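Local coordinates for protein glutaredoxin, CPYC type (Chlamydomonas reinhardtii, PDB 7NCV) that probably catalyses glutathione-dependent thiol-disulfide exchange, reducing disulfides of partner proteins, and can bind an iron-sulfur cluster, at residues T96-K99 and L100-A104; Q39-A42 and G43-T46. All blocks are in the same frame, centred on the assembly; numbering follows the deposited sequence.

Contact 1. Residues T96-K99 and L100-A104; sequences TLEK and LLQEA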
ATOM      1  N   THR A  96       3.237   8.354 -14.115  1.00 19.31           N
ATOM      2  CA  THR A  96       2.705   6.992 -14.144  1.00 18.64           C
ATOM      3  C   THR A  96       1.710   6.700 -13.034  1.00 19.58           C
ATOM      4  O   THR A  96       0.893   5.791 -13.250  1.00 20.18           O
ATOM      5  CB  THR A  96       3.831   5.950 -14.116  1.00 21.67           C
ATOM      6  OG1 THR A  96       4.600   6.085 -12.910  1.00 21.67           O
ATOM      7  CG2 THR A  96       4.693   6.045 -15.365  1.00 20.41           C
ATOM      8  N   LEU A  97       1.744   7.424 -11.899  1.00 17.92           N
ATOM      9  CA  LEU A  97       0.773   7.148 -10.837  1.00 17.16           C
ATOM     10  C   LEU A  97      -0.609   7.458 -11.335  1.00 18.46           C
ATOM     11  O   LEU A  97      -1.524   6.638 -11.175  1.00 19.06           O
ATOM     12  CB  LEU A  97       1.082   7.955  -9.589  1.00 17.43           C
ATOM     13  CG  LEU A  97       0.131   7.641  -8.424  1.00 18.07           C
ATOM     14  CD1 LEU A  97       0.215   6.122  -8.138  1.00 21.56           C
ATOM     15  CD2 LEU A  97       0.592   8.411  -7.215  1.00 19.13           C
ATOM     16  N   GLU A  98      -0.767   8.589 -12.015  1.00 18.85           N
ATOM     17  CA  GLU A  98      -2.063   8.936 -12.607  1.00 19.70           C
ATOM     18  C   GLU A  98      -2.531   7.852 -13.581  1.00 19.74           C
ATOM     19  O   GLU A  98      -3.703   7.405 -13.525  1.00 21.28           O
ATOM     20  CB  GLU A  98      -1.895  10.255 -13.357  1.00 19.98           C
ATOM     21  CG  GLU A  98      -3.172  10.697 -14.069  1.00 23.12           C
ATOM     22  CD  GLU A  98      -3.078  12.090 -14.624  1.00 40.41           C
ATOM     23  OE1 GLU A  98      -1.961  12.539 -14.987  1.00 27.24           O
ATOM     24  OE2 GLU A  98      -4.130  12.753 -14.725  1.00 35.79           O
ATOM     25  N   LYS A  99      -1.637   7.390 -14.463  1.00 20.85           N
ATOM     26  CA  LYS A  99      -2.021   6.389 -15.454  1.00 21.50           C
ATOM     27  C   LYS A  99      -2.412   5.072 -14.777  1.00 21.83           C
ATOM     28  O   LYS A  99      -3.401   4.441 -15.171  1.00 22.71           O
ATOM     29  CB  LYS A  99      -0.870   6.209 -16.456  1.00 23.01           C
ATOM     30  CG  LYS A  99      -1.179   5.153 -17.497  1.00 24.82           C
ATOM     31  CD  LYS A  99      -1.786   5.691 -18.746  1.00 50.00           C
ATOM     32  CE  LYS A  99      -1.048   5.065 -19.957  1.00 60.46           C
ATOM     33  NZ  LYS A  99      -1.419   5.709 -21.242  1.00 78.35           N
ATOM     34  N   LEU A 100      -1.653   4.639 -13.766  1.00 20.69           N
ATOM     35  CA  LEU A 100      -1.987   3.379 -13.094  1.00 19.10           C
ATOM     36  C   LEU A 100      -3.333   3.495 -12.395  1.00 20.25           C
ATOM     37  O   LEU A 100      -4.135   2.525 -12.345  1.00 20.84           O
ATOM     38  CB  LEU A 100      -0.919   3.030 -12.060  1.00 20.67           C
ATOM     39  CG  LEU A 100       0.434   2.621 -12.663  1.00 22.77           C
ATOM     40  CD1 LEU A 100       1.432   2.488 -11.550  1.00 23.84           C
ATOM     41  CD2 LEU A 100       0.299   1.297 -13.439  1.00 27.13           C
ATOM     42  N   LEU A 101      -3.616   4.672 -11.819  1.00 18.76           N
ATOM     43  CA  LEU A 101      -4.906   4.866 -11.134  1.00 17.48           C
ATOM     44  C   LEU A 101      -6.040   4.831 -12.130  1.00 20.58           C
ATOM     45  O   LEU A 101      -7.125   4.278 -11.827  1.00 20.83           O
ATOM     46  CB  LEU A 101      -4.905   6.193 -10.353  1.00 17.47           C
ATOM     47  CG  LEU A 101      -3.978   6.188  -9.130  1.00 18.05           C
ATOM     48  CD1 LEU A 101      -3.928   7.592  -8.528  1.00 18.50           C
ATOM     49  CD2 LEU A 101      -4.374   5.148  -8.024  1.00 19.98           C
ATOM     50  N   GLN A 102      -5.844   5.421 -13.306  1.00 21.91           N
ATOM     51  CA  GLN A 102      -6.852   5.353 -14.354  1.00 21.68           C
ATOM     52  C   GLN A 102      -7.115   3.916 -14.779  1.00 24.65           C
ATOM     53  O   GLN A 102      -8.286   3.493 -14.886  1.00 26.39           O
ATOM     54  CB  GLN A 102      -6.419   6.213 -15.533  1.00 25.37           C
ATOM     55  CG  GLN A 102      -6.461   7.704 -15.195  1.00 27.50           C
ATOM     56  CD  GLN A 102      -5.670   8.566 -16.207  1.00 56.68           C
ATOM     57  OE1 GLN A 102      -4.730   8.094 -16.848  1.00 38.08           O
ATOM     58  NE2 GLN A 102      -6.058   9.822 -16.347  1.00 37.89           N
ATOM     59  N   GLU A 103      -6.043   3.153 -15.008  1.00 24.63           N
ATOM     60  CA  GLU A 103      -6.152   1.769 -15.444  1.00 23.99           C
ATOM     61  C   GLU A 103      -6.846   0.918 -14.386  1.00 23.18           C
ATOM     62  O   GLU A 103      -7.589  -0.024 -14.731  1.00 27.15           O
ATOM     63  CB  GLU A 103      -4.766   1.235 -15.783  1.00 26.77           C
ATOM     64  CG  GLU A 103      -4.191   1.942 -17.067  1.00 25.09           C
ATOM     65  CD  GLU A 103      -2.776   1.555 -17.374  1.00 37.22           C
ATOM     66  OE1 GLU A 103      -2.091   0.980 -16.503  1.00 45.45           O
ATOM     67  OE2 GLU A 103      -2.386   1.826 -18.525  1.00 37.83           O
ATOM     68  N   ALA A 104      -6.674   1.255 -13.111  1.00 22.42           N
ATOM     69  CA  ALA A 104      -7.350   0.562 -12.000  1.00 21.78           C
ATOM     70  C   ALA A 104      -8.811   0.943 -11.848  1.00 25.90           C
ATOM     71  O   ALA A 104      -9.521   0.305 -11.032  1.00 25.46           O
ATOM     72  CB  ALA A 104      -6.646   0.879 -10.680  1.00 21.68           C
TER
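Leu-97 and Leu-101, one turn apart on the last helix of this thioredoxin-fold domain (residues 96-103), form the buried side of the contact, with CG of Leu-97 lying 4.1 Å from CD1 of Leu-101, an ordinary van der Waals distance. The two side chains reach this meeting by different first torsions: in Leu-97 CG stands opposite its own backbone N (chi1 -177°), whereas in Leu-101 it lies beside N and anti to the carbonyl carbon. Both leucines pack on Phe-40 of helix 28-41 and on Ile-77 of strand 74-77, which identifies this side as the one turned to the core.

The backbone supplies the regular frame, four successive i+4 to i helical bonds. They run from the N of Leu-100, Leu-101, Gln-102 and Glu-103 to the O of Thr-96, Leu-97, Glu-98 and Lys-99, at 2.8 to 2.9 Å. Their N-H...O angles stay near 160°, evidence of an undistorted helix over this span. At its start, OG1 of Thr-96 is hydrogen-bonded to Asn-94.

On the solvent side Lys-99, Gln-102 and Glu-103 are exposed, and no side-chain hydrogen bond joins the two segments. The amide of Gln-102 is turned 31° from the carboxylate plane of Glu-98, and its NE2 lies 3.8 Å from CG of Glu-98, a contact with the methylene. Lys-99 is bent at chi2 and chi3, and its NZ stays 4.8 Å from OE2 of Glu-103. Any attraction between these opposite charges is therefore probably diffuse; OE2 of Glu-103 instead rests alongside the lysine's aliphatic chain, 3.7 Å from its CG.

Contact 2. Residues Q39-A42 and G43-T46; sequences QFIA and GKYT
At the edge of the Tyr-45 ring, in its plane, lies the carbonyl O of Ile-41, 3.4 Å from CD1 of Tyr-45. The ring of Phe-40 carries CB of Gln-39 over one face, 3.7 Å above the plane and offset toward the rim, and its other neighbours include Leu-97 and Leu-101 of helix 96-103. Between these rings the chain makes a type II beta turn, Ile-41 to Lys-44, that leads out of helix 28-41 toward strand 46-49. Gly-43 occupies its third position with positive phi (74°), a backbone geometry that favours glycine. The turn is closed by one bond, N of Lys-44 to O of Ile-41, at 3.1 Å and bent, with an N-H...O angle of 138°.

The same carbonyl thus meets both the amide of Lys-44 and the rim of the tyrosine. On the exposed side Lys-44, in one of its two conformers, is extended beyond CG; a water that donates to O of Phe-40 at 2.7 Å would accept from NZ in that conformer, a bridge to that extent doubtful. With chi1 of 59°, Tyr-45 sets CG between its backbone N and carbonyl carbon, and the ring swings back toward the helix, where OH is hydrogen-bonded to Asn-38. The side chains of Ile-41 and Tyr-45 cross at about a right angle, and methyl CD1 of Ile-41 comes from off the ring plane to 3.7 Å from CD1 of Tyr-45.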
ATOM      1  N   GLN A  39      -2.593  13.508  -4.260  1.00 17.47           N
ATOM      2  CA  GLN A  39      -2.627  14.422  -5.397  1.00 19.55           C
ATOM      3  C   GLN A  39      -3.731  14.064  -6.385  1.00 20.47           C
ATOM      4  O   GLN A  39      -4.169  14.949  -7.162  1.00 24.06           O
ATOM      5  CB  GLN A  39      -1.288  14.415  -6.140  1.00 21.81           C
ATOM      6  CG  GLN A  39      -0.108  14.794  -5.281  1.00 28.40           C
ATOM      7  CD  GLN A  39       1.203  14.766  -6.101  1.00 62.45           C
ATOM      8  OE1 GLN A  39       2.298  14.557  -5.562  1.00 41.53           O
ATOM      9  NE2 GLN A  39       1.081  14.971  -7.412  1.00 31.92           N
ATOM     10  N   PHE A  40      -4.183  12.803  -6.374  1.00 19.11           N
ATOM     11  CA  PHE A  40      -5.145  12.304  -7.347  1.00 19.45           C
ATOM     12  C   PHE A  40      -6.434  11.796  -6.742  1.00 19.36           C
ATOM     13  O   PHE A  40      -7.479  12.009  -7.358  1.00 21.37           O
ATOM     14  CB  PHE A  40      -4.522  11.182  -8.165  1.00 18.56           C
ATOM     15  CG  PHE A  40      -3.234  11.625  -8.844  1.00 19.39           C
ATOM     16  CD1 PHE A  40      -3.289  12.396  -9.996  1.00 24.78           C
ATOM     17  CD2 PHE A  40      -2.002  11.325  -8.268  1.00 19.35           C
ATOM     18  CE1 PHE A  40      -2.068  12.846 -10.607  1.00 24.67           C
ATOM     19  CE2 PHE A  40      -0.822  11.782  -8.873  1.00 21.08           C
ATOM     20  CZ  PHE A  40      -0.877  12.533 -10.019  1.00 22.85           C
ATOM     21  N   ILE A  41      -6.389  11.110  -5.591  1.00 17.91           N
ATOM     22  CA  ILE A  41      -7.567  10.408  -5.078  1.00 15.71           C
ATOM     23  C   ILE A  41      -7.638  10.576  -3.573  1.00 17.38           C
ATOM     24  O   ILE A  41      -7.955   9.623  -2.821  1.00 17.27           O
ATOM     25  CB  ILE A  41      -7.539   8.925  -5.465  1.00 18.29           C
ATOM     26  CG1 ILE A  41      -6.211   8.256  -5.049  1.00 18.61           C
ATOM     27  CG2 ILE A  41      -7.804   8.743  -6.973  1.00 19.89           C
ATOM     28  CD1 ILE A  41      -6.313   6.694  -5.115  1.00 20.75           C
ATOM     29  N   ALA A  42      -7.397  11.794  -3.098  1.00 19.58           N
ATOM     30  CA  ALA A  42      -7.493  12.032  -1.666  1.00 17.77           C
ATOM     31  C   ALA A  42      -8.840  11.564  -1.135  1.00 16.48           C
ATOM     32  O   ALA A  42      -9.887  11.866  -1.724  1.00 18.77           O
ATOM     33  CB  ALA A  42      -7.337  13.538  -1.378  1.00 18.84           C
ATOM     34  N   GLY A  43      -8.775  10.923   0.017  1.00 17.07           N
ATOM     35  CA  GLY A  43     -10.004  10.447   0.693  1.00 16.60           C
ATOM     36  C   GLY A  43     -10.672   9.241   0.079  1.00 17.96           C
ATOM     37  O   GLY A  43     -11.778   8.933   0.526  1.00 18.51           O
ATOM     38  N   LYS A  44     -10.088   8.546  -0.898  0.50 21.59           N
ATOM     39  CA  LYS A  44     -10.857   7.525  -1.619  0.50 16.00           C
ATOM     40  C   LYS A  44     -10.326   6.116  -1.466  0.50 21.87           C
ATOM     41  O   LYS A  44     -10.942   5.201  -2.019  0.50 23.34           O
ATOM     42  CB  LYS A  44     -10.922   7.893  -3.116  0.50 20.62           C
ATOM     43  CG  LYS A  44     -11.666   9.206  -3.416  0.50 24.52           C
ATOM     44  CD  LYS A  44     -11.731   9.530  -4.923  0.50 17.76           C
ATOM     45  CE  LYS A  44     -12.523  10.776  -5.205  0.50 38.06           C
ATOM     46  NZ  LYS A  44     -12.549  11.014  -6.676  0.50 40.68           N
ATOM     47  N   TYR A  45      -9.196   5.909  -0.772  1.00 19.43           N
ATOM     48  CA  TYR A  45      -8.490   4.637  -0.818  1.00 20.82           C
ATOM     49  C   TYR A  45      -8.244   4.154   0.586  1.00 21.86           C
ATOM     50  O   TYR A  45      -8.143   4.942   1.539  1.00 26.96           O
ATOM     51  CB  TYR A  45      -7.150   4.712  -1.588  1.00 20.65           C
ATOM     52  CG  TYR A  45      -6.132   5.716  -1.026  1.00 17.49           C
ATOM     53  CD1 TYR A  45      -6.177   7.072  -1.398  1.00 19.52           C
ATOM     54  CD2 TYR A  45      -5.168   5.328  -0.063  1.00 19.42           C
ATOM     55  CE1 TYR A  45      -5.285   8.026  -0.878  1.00 16.79           C
ATOM     56  CE2 TYR A  45      -4.302   6.237   0.466  1.00 20.59           C
ATOM     57  CZ  TYR A  45      -4.343   7.580   0.052  1.00 20.51           C
ATOM     58  OH  TYR A  45      -3.492   8.484   0.582  1.00 20.95           O
ATOM     59  N   THR A  46      -7.930   2.872   0.666  1.00 20.62           N
ATOM     60  CA  THR A  46      -7.753   2.195   1.940  1.00 17.98           C
ATOM     61  C   THR A  46      -6.325   2.330   2.454  1.00 16.87           C
ATOM     62  O   THR A  46      -5.365   2.060   1.725  1.00 17.71           O
ATOM     63  CB  THR A  46      -8.060   0.705   1.803  1.00 24.04           C
ATOM     64  OG1 THR A  46      -9.464   0.600   1.598  1.00 27.43           O
ATOM     65  CG2 THR A  46      -7.749  -0.027   3.076  1.00 23.99           C
TER
HETATM   66  O   HOH W   1     -10.172  11.943  -7.248  1.00 45.05           O

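Contact 2 comes first along the chain, at the exit of helix 28-41, and contact 1 follows near the C-terminus on helix 96-103; their centres are 12 Å apart. They touch directly through side chains: CD1 of Leu-101 lies 3.7 Å from CB of Phe-40, and CD2 of Leu-101 lies 3.8 Å from CD1 of Ile-41. The end of helix 28-41 and the last helix therefore share one apolar interface, to which Leu-107 also contributes. Cys-27 and Cys-30, a CxxC pair reported as a disulfide in another structure but reduced here, lie at the start of helix 28-41; contact 2 is at the opposite end of that helix, and contact 1 packs against that same end.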